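Long-range contact in uridylate kinase (Archaeoglobus fulgidus, PDB 2IJ9), which probably catalyses the reversible transfer of a phosphate group from ATP to UMP, giving UDP on the de novo route to CTP: residues Val37-Ile49 against Ile65-Leu77. The protein carries 1 engineered substitution. Residues are numbered along the deposited sequence; the frame is centred on the assembly and turned at random.
Sequences VVVGGGKLAREYI and IGIAATRLNAMLL. With SO4 (sulfate ion), chain D.
Gly41 and Thr70 bring their backbones unusually close, with CA atoms 4.3 Å apart, where a turn without side chains at Gly40, Gly41 and Gly42 runs against helix 65-77. Thr70 fills the approach with its methyl, CG2 lying 3.4 Å from Gly41 N. Its first torsion (chi1 63°) puts CG2 opposite the carbonyl carbon, toward the turn; OG1 is hydrogen-bonded to Gly109 N. The turn also holds a sulfate, probably from the crystallisation liquor: Gly41 N donates to its O2 (2.6 Å, 160°), Gly42 N donates to O4, and the Arg46 guanidinium has O4 over one face. A CB on Gly40 would collide with this anion.

One helical turn after Thr70, Asn73 directs its amide at the Gly40 and Gly41 carbonyls, with CG 3.8 Å from Gly40 O; which amide atom faces them is uncertain. A leucine in its place would probably leave both carbonyls without a polar neighbour on this side.

Apolar contacts extend both ways. Val39 lies along one side of the helix with both methyls, CG2 meeting Ala74 CB at 3.6 Å and CG1 meeting Leu77 CD2 at 3.7 Å, while Val37 CG1 touches the same Leu77 methyl. Val38 points oppositely, onto helix 117-126. Helix 42-49 runs nearly antiparallel to helix 65-77 (156°, axes 8.5 Å apart), a spacing permitted by small residues: Ala45 CB meets Ala69 CB at 3.8 Å and Ile49 CD1 lies over Gly66 CA. Tyr48 reaches on to Asn14 of the second subunit.

Strand, glycine turn and helix, with amides on an anion, fit the amino acid kinase fold, where Gly41 is predicted to bind UMP, and Gly42 and Arg46 ATP.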
loop_
_atom_site.group_PDB
_atom_site.type_symbol
_atom_site.label_atom_id
_atom_site.label_comp_id
_atom_site.label_asym_id
_atom_site.label_seq_id
_atom_site.Cartn_x
_atom_site.Cartn_y
_atom_site.Cartn_z
ATOM N N VAL B 37 -2.826 -19.382 -14.778
ATOM C CA VAL B 37 -3.240 -18.406 -13.775
ATOM C C VAL B 37 -3.519 -17.041 -14.397
ATOM O O VAL B 37 -2.676 -16.486 -15.103
ATOM C CB VAL B 37 -2.171 -18.219 -12.703
ATOM C CG1 VAL B 37 -2.677 -17.248 -11.661
ATOM C CG2 VAL B 37 -1.817 -19.543 -12.046
ATOM N N VAL B 38 -4.702 -16.506 -14.132
ATOM C CA VAL B 38 -5.038 -15.152 -14.553
ATOM C C VAL B 38 -5.196 -14.192 -13.352
ATOM O O VAL B 38 -6.199 -14.222 -12.631
ATOM C CB VAL B 38 -6.332 -15.135 -15.375
ATOM C CG1 VAL B 38 -6.623 -13.718 -15.909
ATOM C CG2 VAL B 38 -6.250 -16.152 -16.496
ATOM N N VAL B 39 -4.211 -13.328 -13.153
ATOM C CA VAL B 39 -4.264 -12.366 -12.070
ATOM C C VAL B 39 -4.983 -11.075 -12.496
ATOM O O VAL B 39 -5.026 -10.720 -13.669
ATOM C CB VAL B 39 -2.856 -12.026 -11.559
ATOM C CG1 VAL B 39 -1.952 -13.276 -11.550
ATOM C CG2 VAL B 39 -2.252 -10.951 -12.409
ATOM N N GLY B 40 -5.556 -10.375 -11.528
ATOM C CA GLY B 40 -6.255 -9.135 -11.795
ATOM C C GLY B 40 -5.498 -7.936 -11.261
ATOM O O GLY B 40 -4.431 -8.076 -10.657
ATOM N N GLY B 41 -6.055 -6.748 -11.474
ATOM C CA GLY B 41 -5.351 -5.508 -11.156
ATOM C C GLY B 41 -5.202 -5.135 -9.689
ATOM O O GLY B 41 -4.244 -4.441 -9.320
ATOM N N GLY B 42 -6.160 -5.572 -8.867
ATOM C CA GLY B 42 -6.153 -5.316 -7.429
ATOM C C GLY B 42 -6.140 -3.836 -7.090
ATOM O O GLY B 42 -6.710 -2.996 -7.815
ATOM N N LYS B 43 -5.470 -3.521 -5.985
ATOM C CA LYS B 43 -5.333 -2.145 -5.518
ATOM C C LYS B 43 -4.690 -1.354 -6.651
ATOM O O LYS B 43 -5.249 -0.371 -7.149
ATOM C CB LYS B 43 -4.453 -2.099 -4.252
ATOM C CG LYS B 43 -4.591 -0.831 -3.407
ATOM C CD LYS B 43 -3.628 -0.811 -2.205
ATOM C CE LYS B 43 -4.139 -1.631 -1.010
ATOM N NZ LYS B 43 -3.492 -1.236 0.290
ATOM N N LEU B 44 -3.540 -1.861 -7.079
ATOM C CA LEU B 44 -2.728 -1.279 -8.132
ATOM C C LEU B 44 -3.531 -0.730 -9.314
ATOM O O LEU B 44 -3.440 0.457 -9.634
ATOM C CB LEU B 44 -1.727 -2.319 -8.626
ATOM C CG LEU B 44 -0.670 -1.772 -9.576
ATOM C CD1 LEU B 44 0.066 -0.664 -8.881
ATOM C CD2 LEU B 44 0.284 -2.862 -10.014
ATOM N N ALA B 45 -4.313 -1.587 -9.964
ATOM C CA ALA B 45 -5.110 -1.130 -11.082
ATOM C C ALA B 45 -6.119 -0.093 -10.629
ATOM O O ALA B 45 -6.184 0.993 -11.220
ATOM C CB ALA B 45 -5.791 -2.272 -11.763
ATOM N N ARG B 46 -6.870 -0.413 -9.566
ATOM C CA ARG B 46 -7.945 0.464 -9.070
ATOM C C ARG B 46 -7.389 1.858 -8.848
ATOM O O ARG B 46 -7.923 2.857 -9.345
ATOM C CB ARG B 46 -8.565 -0.088 -7.776
ATOM C CG ARG B 46 -9.476 -1.296 -8.001
ATOM C CD ARG B 46 -10.083 -1.836 -6.708
ATOM N NE ARG B 46 -10.669 -3.169 -6.895
ATOM C CZ ARG B 46 -10.216 -4.283 -6.319
ATOM N NH1 ARG B 46 -9.172 -4.243 -5.501
ATOM N NH2 ARG B 46 -10.820 -5.441 -6.549
ATOM N N GLU B 47 -6.278 1.877 -8.124
ATOM C CA GLU B 47 -5.515 3.068 -7.794
ATOM C C GLU B 47 -5.129 3.852 -9.047
ATOM O O GLU B 47 -5.429 5.037 -9.161
ATOM C CB GLU B 47 -4.253 2.610 -7.069
ATOM C CG GLU B 47 -3.563 3.623 -6.203
ATOM C CD GLU B 47 -2.378 3.010 -5.460
ATOM O OE1 GLU B 47 -1.385 3.731 -5.213
ATOM O OE2 GLU B 47 -2.436 1.803 -5.132
ATOM N N TYR B 48 -4.487 3.172 -9.995
ATOM C CA TYR B 48 -3.942 3.836 -11.177
ATOM C C TYR B 48 -4.977 4.348 -12.156
ATOM O O TYR B 48 -4.832 5.472 -12.658
ATOM C CB TYR B 48 -2.910 2.958 -11.882
ATOM C CG TYR B 48 -1.533 3.177 -11.306
ATOM C CD1 TYR B 48 -1.135 2.515 -10.150
ATOM C CD2 TYR B 48 -0.644 4.084 -11.887
ATOM C CE1 TYR B 48 0.120 2.718 -9.596
ATOM C CE2 TYR B 48 0.624 4.301 -11.334
ATOM C CZ TYR B 48 0.989 3.609 -10.181
ATOM O OH TYR B 48 2.219 3.785 -9.598
ATOM N N ILE B 49 -5.994 3.526 -12.429
ATOM C CA ILE B 49 -7.148 3.955 -13.205
ATOM C C ILE B 49 -7.823 5.164 -12.536
ATOM O O ILE B 49 -8.069 6.181 -13.190
ATOM C CB ILE B 49 -8.151 2.818 -13.351
ATOM C CG1 ILE B 49 -7.481 1.628 -14.046
ATOM C CG2 ILE B 49 -9.397 3.290 -14.123
ATOM C CD1 ILE B 49 -8.192 0.295 -13.830
ATOM N N ILE B 65 -3.693 0.883 -19.015
ATOM C CA ILE B 65 -3.126 0.982 -17.676
ATOM C C ILE B 65 -3.563 -0.179 -16.788
ATOM O O ILE B 65 -2.757 -0.756 -16.064
ATOM C CB ILE B 65 -3.535 2.306 -17.022
ATOM C CG1 ILE B 65 -2.882 3.480 -17.776
ATOM C CG2 ILE B 65 -3.190 2.305 -15.546
ATOM C CD1 ILE B 65 -2.755 4.753 -16.991
ATOM N N GLY B 66 -4.841 -0.528 -16.858
ATOM C CA GLY B 66 -5.343 -1.662 -16.121
ATOM C C GLY B 66 -4.591 -2.922 -16.498
ATOM O O GLY B 66 -4.104 -3.646 -15.618
ATOM N N ILE B 67 -4.485 -3.185 -17.802
ATOM C CA ILE B 67 -3.846 -4.415 -18.267
ATOM C C ILE B 67 -2.410 -4.427 -17.774
ATOM O O ILE B 67 -1.956 -5.413 -17.190
ATOM C CB ILE B 67 -3.836 -4.548 -19.786
ATOM C CG1 ILE B 67 -5.205 -4.210 -20.391
ATOM C CG2 ILE B 67 -3.430 -5.947 -20.150
ATOM C CD1 ILE B 67 -6.285 -5.269 -20.167
ATOM N N ALA B 68 -1.723 -3.303 -17.997
ATOM C CA ALA B 68 -0.406 -3.048 -17.462
ATOM C C ALA B 68 -0.262 -3.546 -16.034
ATOM O O ALA B 68 0.543 -4.433 -15.751
ATOM C CB ALA B 68 -0.125 -1.558 -17.516
ATOM N N ALA B 69 -1.065 -2.962 -15.151
ATOM C CA ALA B 69 -1.130 -3.334 -13.745
ATOM C C ALA B 69 -1.311 -4.840 -13.519
ATOM O O ALA B 69 -0.556 -5.457 -12.753
ATOM C CB ALA B 69 -2.245 -2.561 -13.076
ATOM N N THR B 70 -2.300 -5.430 -14.190
ATOM C CA THR B 70 -2.511 -6.854 -14.049
ATOM C C THR B 70 -1.194 -7.567 -14.348
ATOM O O THR B 70 -0.756 -8.397 -13.565
ATOM C CB THR B 70 -3.660 -7.385 -14.945
ATOM O OG1 THR B 70 -3.328 -7.189 -16.329
ATOM C CG2 THR B 70 -4.942 -6.658 -14.659
ATOM N N ARG B 71 -0.551 -7.191 -15.452
ATOM C CA ARG B 71 0.676 -7.844 -15.909
ATOM C C ARG B 71 1.776 -7.755 -14.854
ATOM O O ARG B 71 2.537 -8.696 -14.664
ATOM C CB ARG B 71 1.176 -7.209 -17.208
ATOM C CG ARG B 71 0.158 -7.107 -18.324
ATOM C CD ARG B 71 0.276 -8.250 -19.286
ATOM N NE ARG B 71 -0.751 -8.173 -20.318
ATOM C CZ ARG B 71 -0.664 -7.399 -21.391
ATOM N NH1 ARG B 71 0.407 -6.637 -21.566
ATOM N NH2 ARG B 71 -1.643 -7.391 -22.286
ATOM N N LEU B 72 1.831 -6.617 -14.167
ATOM C CA LEU B 72 2.791 -6.376 -13.097
ATOM C C LEU B 72 2.547 -7.287 -11.888
ATOM O O LEU B 72 3.472 -7.922 -11.382
ATOM C CB LEU B 72 2.746 -4.906 -12.671
ATOM C CG LEU B 72 3.886 -4.422 -11.781
ATOM C CD1 LEU B 72 5.234 -5.098 -12.072
ATOM C CD2 LEU B 72 3.997 -2.940 -11.947
ATOM N N ASN B 73 1.299 -7.348 -11.436
ATOM C CA ASN B 73 0.926 -8.308 -10.429
ATOM C C ASN B 73 1.327 -9.707 -10.851
ATOM O O ASN B 73 1.858 -10.485 -10.054
ATOM C CB ASN B 73 -0.570 -8.243 -10.192
ATOM C CG ASN B 73 -0.981 -6.953 -9.566
ATOM O OD1 ASN B 73 -2.023 -6.392 -9.891
ATOM N ND2 ASN B 73 -0.149 -6.456 -8.662
ATOM N N ALA B 74 1.091 -10.010 -12.118
ATOM C CA ALA B 74 1.365 -11.331 -12.638
ATOM C C ALA B 74 2.854 -11.649 -12.537
ATOM O O ALA B 74 3.232 -12.759 -12.139
ATOM C CB ALA B 74 0.903 -11.420 -14.043
ATOM N N MET B 75 3.686 -10.662 -12.877
ATOM C CA MET B 75 5.124 -10.810 -12.778
ATOM C C MET B 75 5.492 -11.139 -11.343
ATOM O O MET B 75 6.282 -12.035 -11.086
ATOM C CB MET B 75 5.828 -9.534 -13.213
ATOM C CG MET B 75 5.697 -9.188 -14.692
ATOM S SD MET B 75 6.764 -7.801 -15.141
ATOM C CE MET B 75 8.279 -8.739 -15.354
ATOM N N LEU B 76 4.868 -10.435 -10.413
ATOM C CA LEU B 76 5.158 -10.606 -9.012
ATOM C C LEU B 76 4.905 -12.048 -8.631
ATOM O O LEU B 76 5.756 -12.700 -8.031
ATOM C CB LEU B 76 4.282 -9.665 -8.184
ATOM C CG LEU B 76 4.826 -9.324 -6.798
ATOM C CD1 LEU B 76 6.208 -8.663 -6.875
ATOM C CD2 LEU B 76 3.828 -8.455 -6.043
ATOM N N LEU B 77 3.742 -12.555 -9.013
ATOM C CA LEU B 77 3.386 -13.935 -8.715
ATOM C C LEU B 77 4.383 -14.943 -9.316
ATOM O O LEU B 77 4.718 -15.934 -8.694
ATOM C CB LEU B 77 1.960 -14.216 -9.194
ATOM C CG LEU B 77 1.458 -15.648 -9.059
ATOM C CD1 LEU B 77 1.651 -16.240 -7.631
ATOM C CD2 LEU B 77 -0.003 -15.682 -9.469
HETATM S S SO4 D . -9.489 -7.172 -10.834
HETATM O O1 SO4 D . -9.171 -8.542 -10.458
HETATM O O2 SO4 D . -8.645 -6.745 -11.947
HETATM O O3 SO4 D . -10.892 -7.126 -11.252
HETATM O O4 SO4 D . -9.247 -6.278 -9.704
#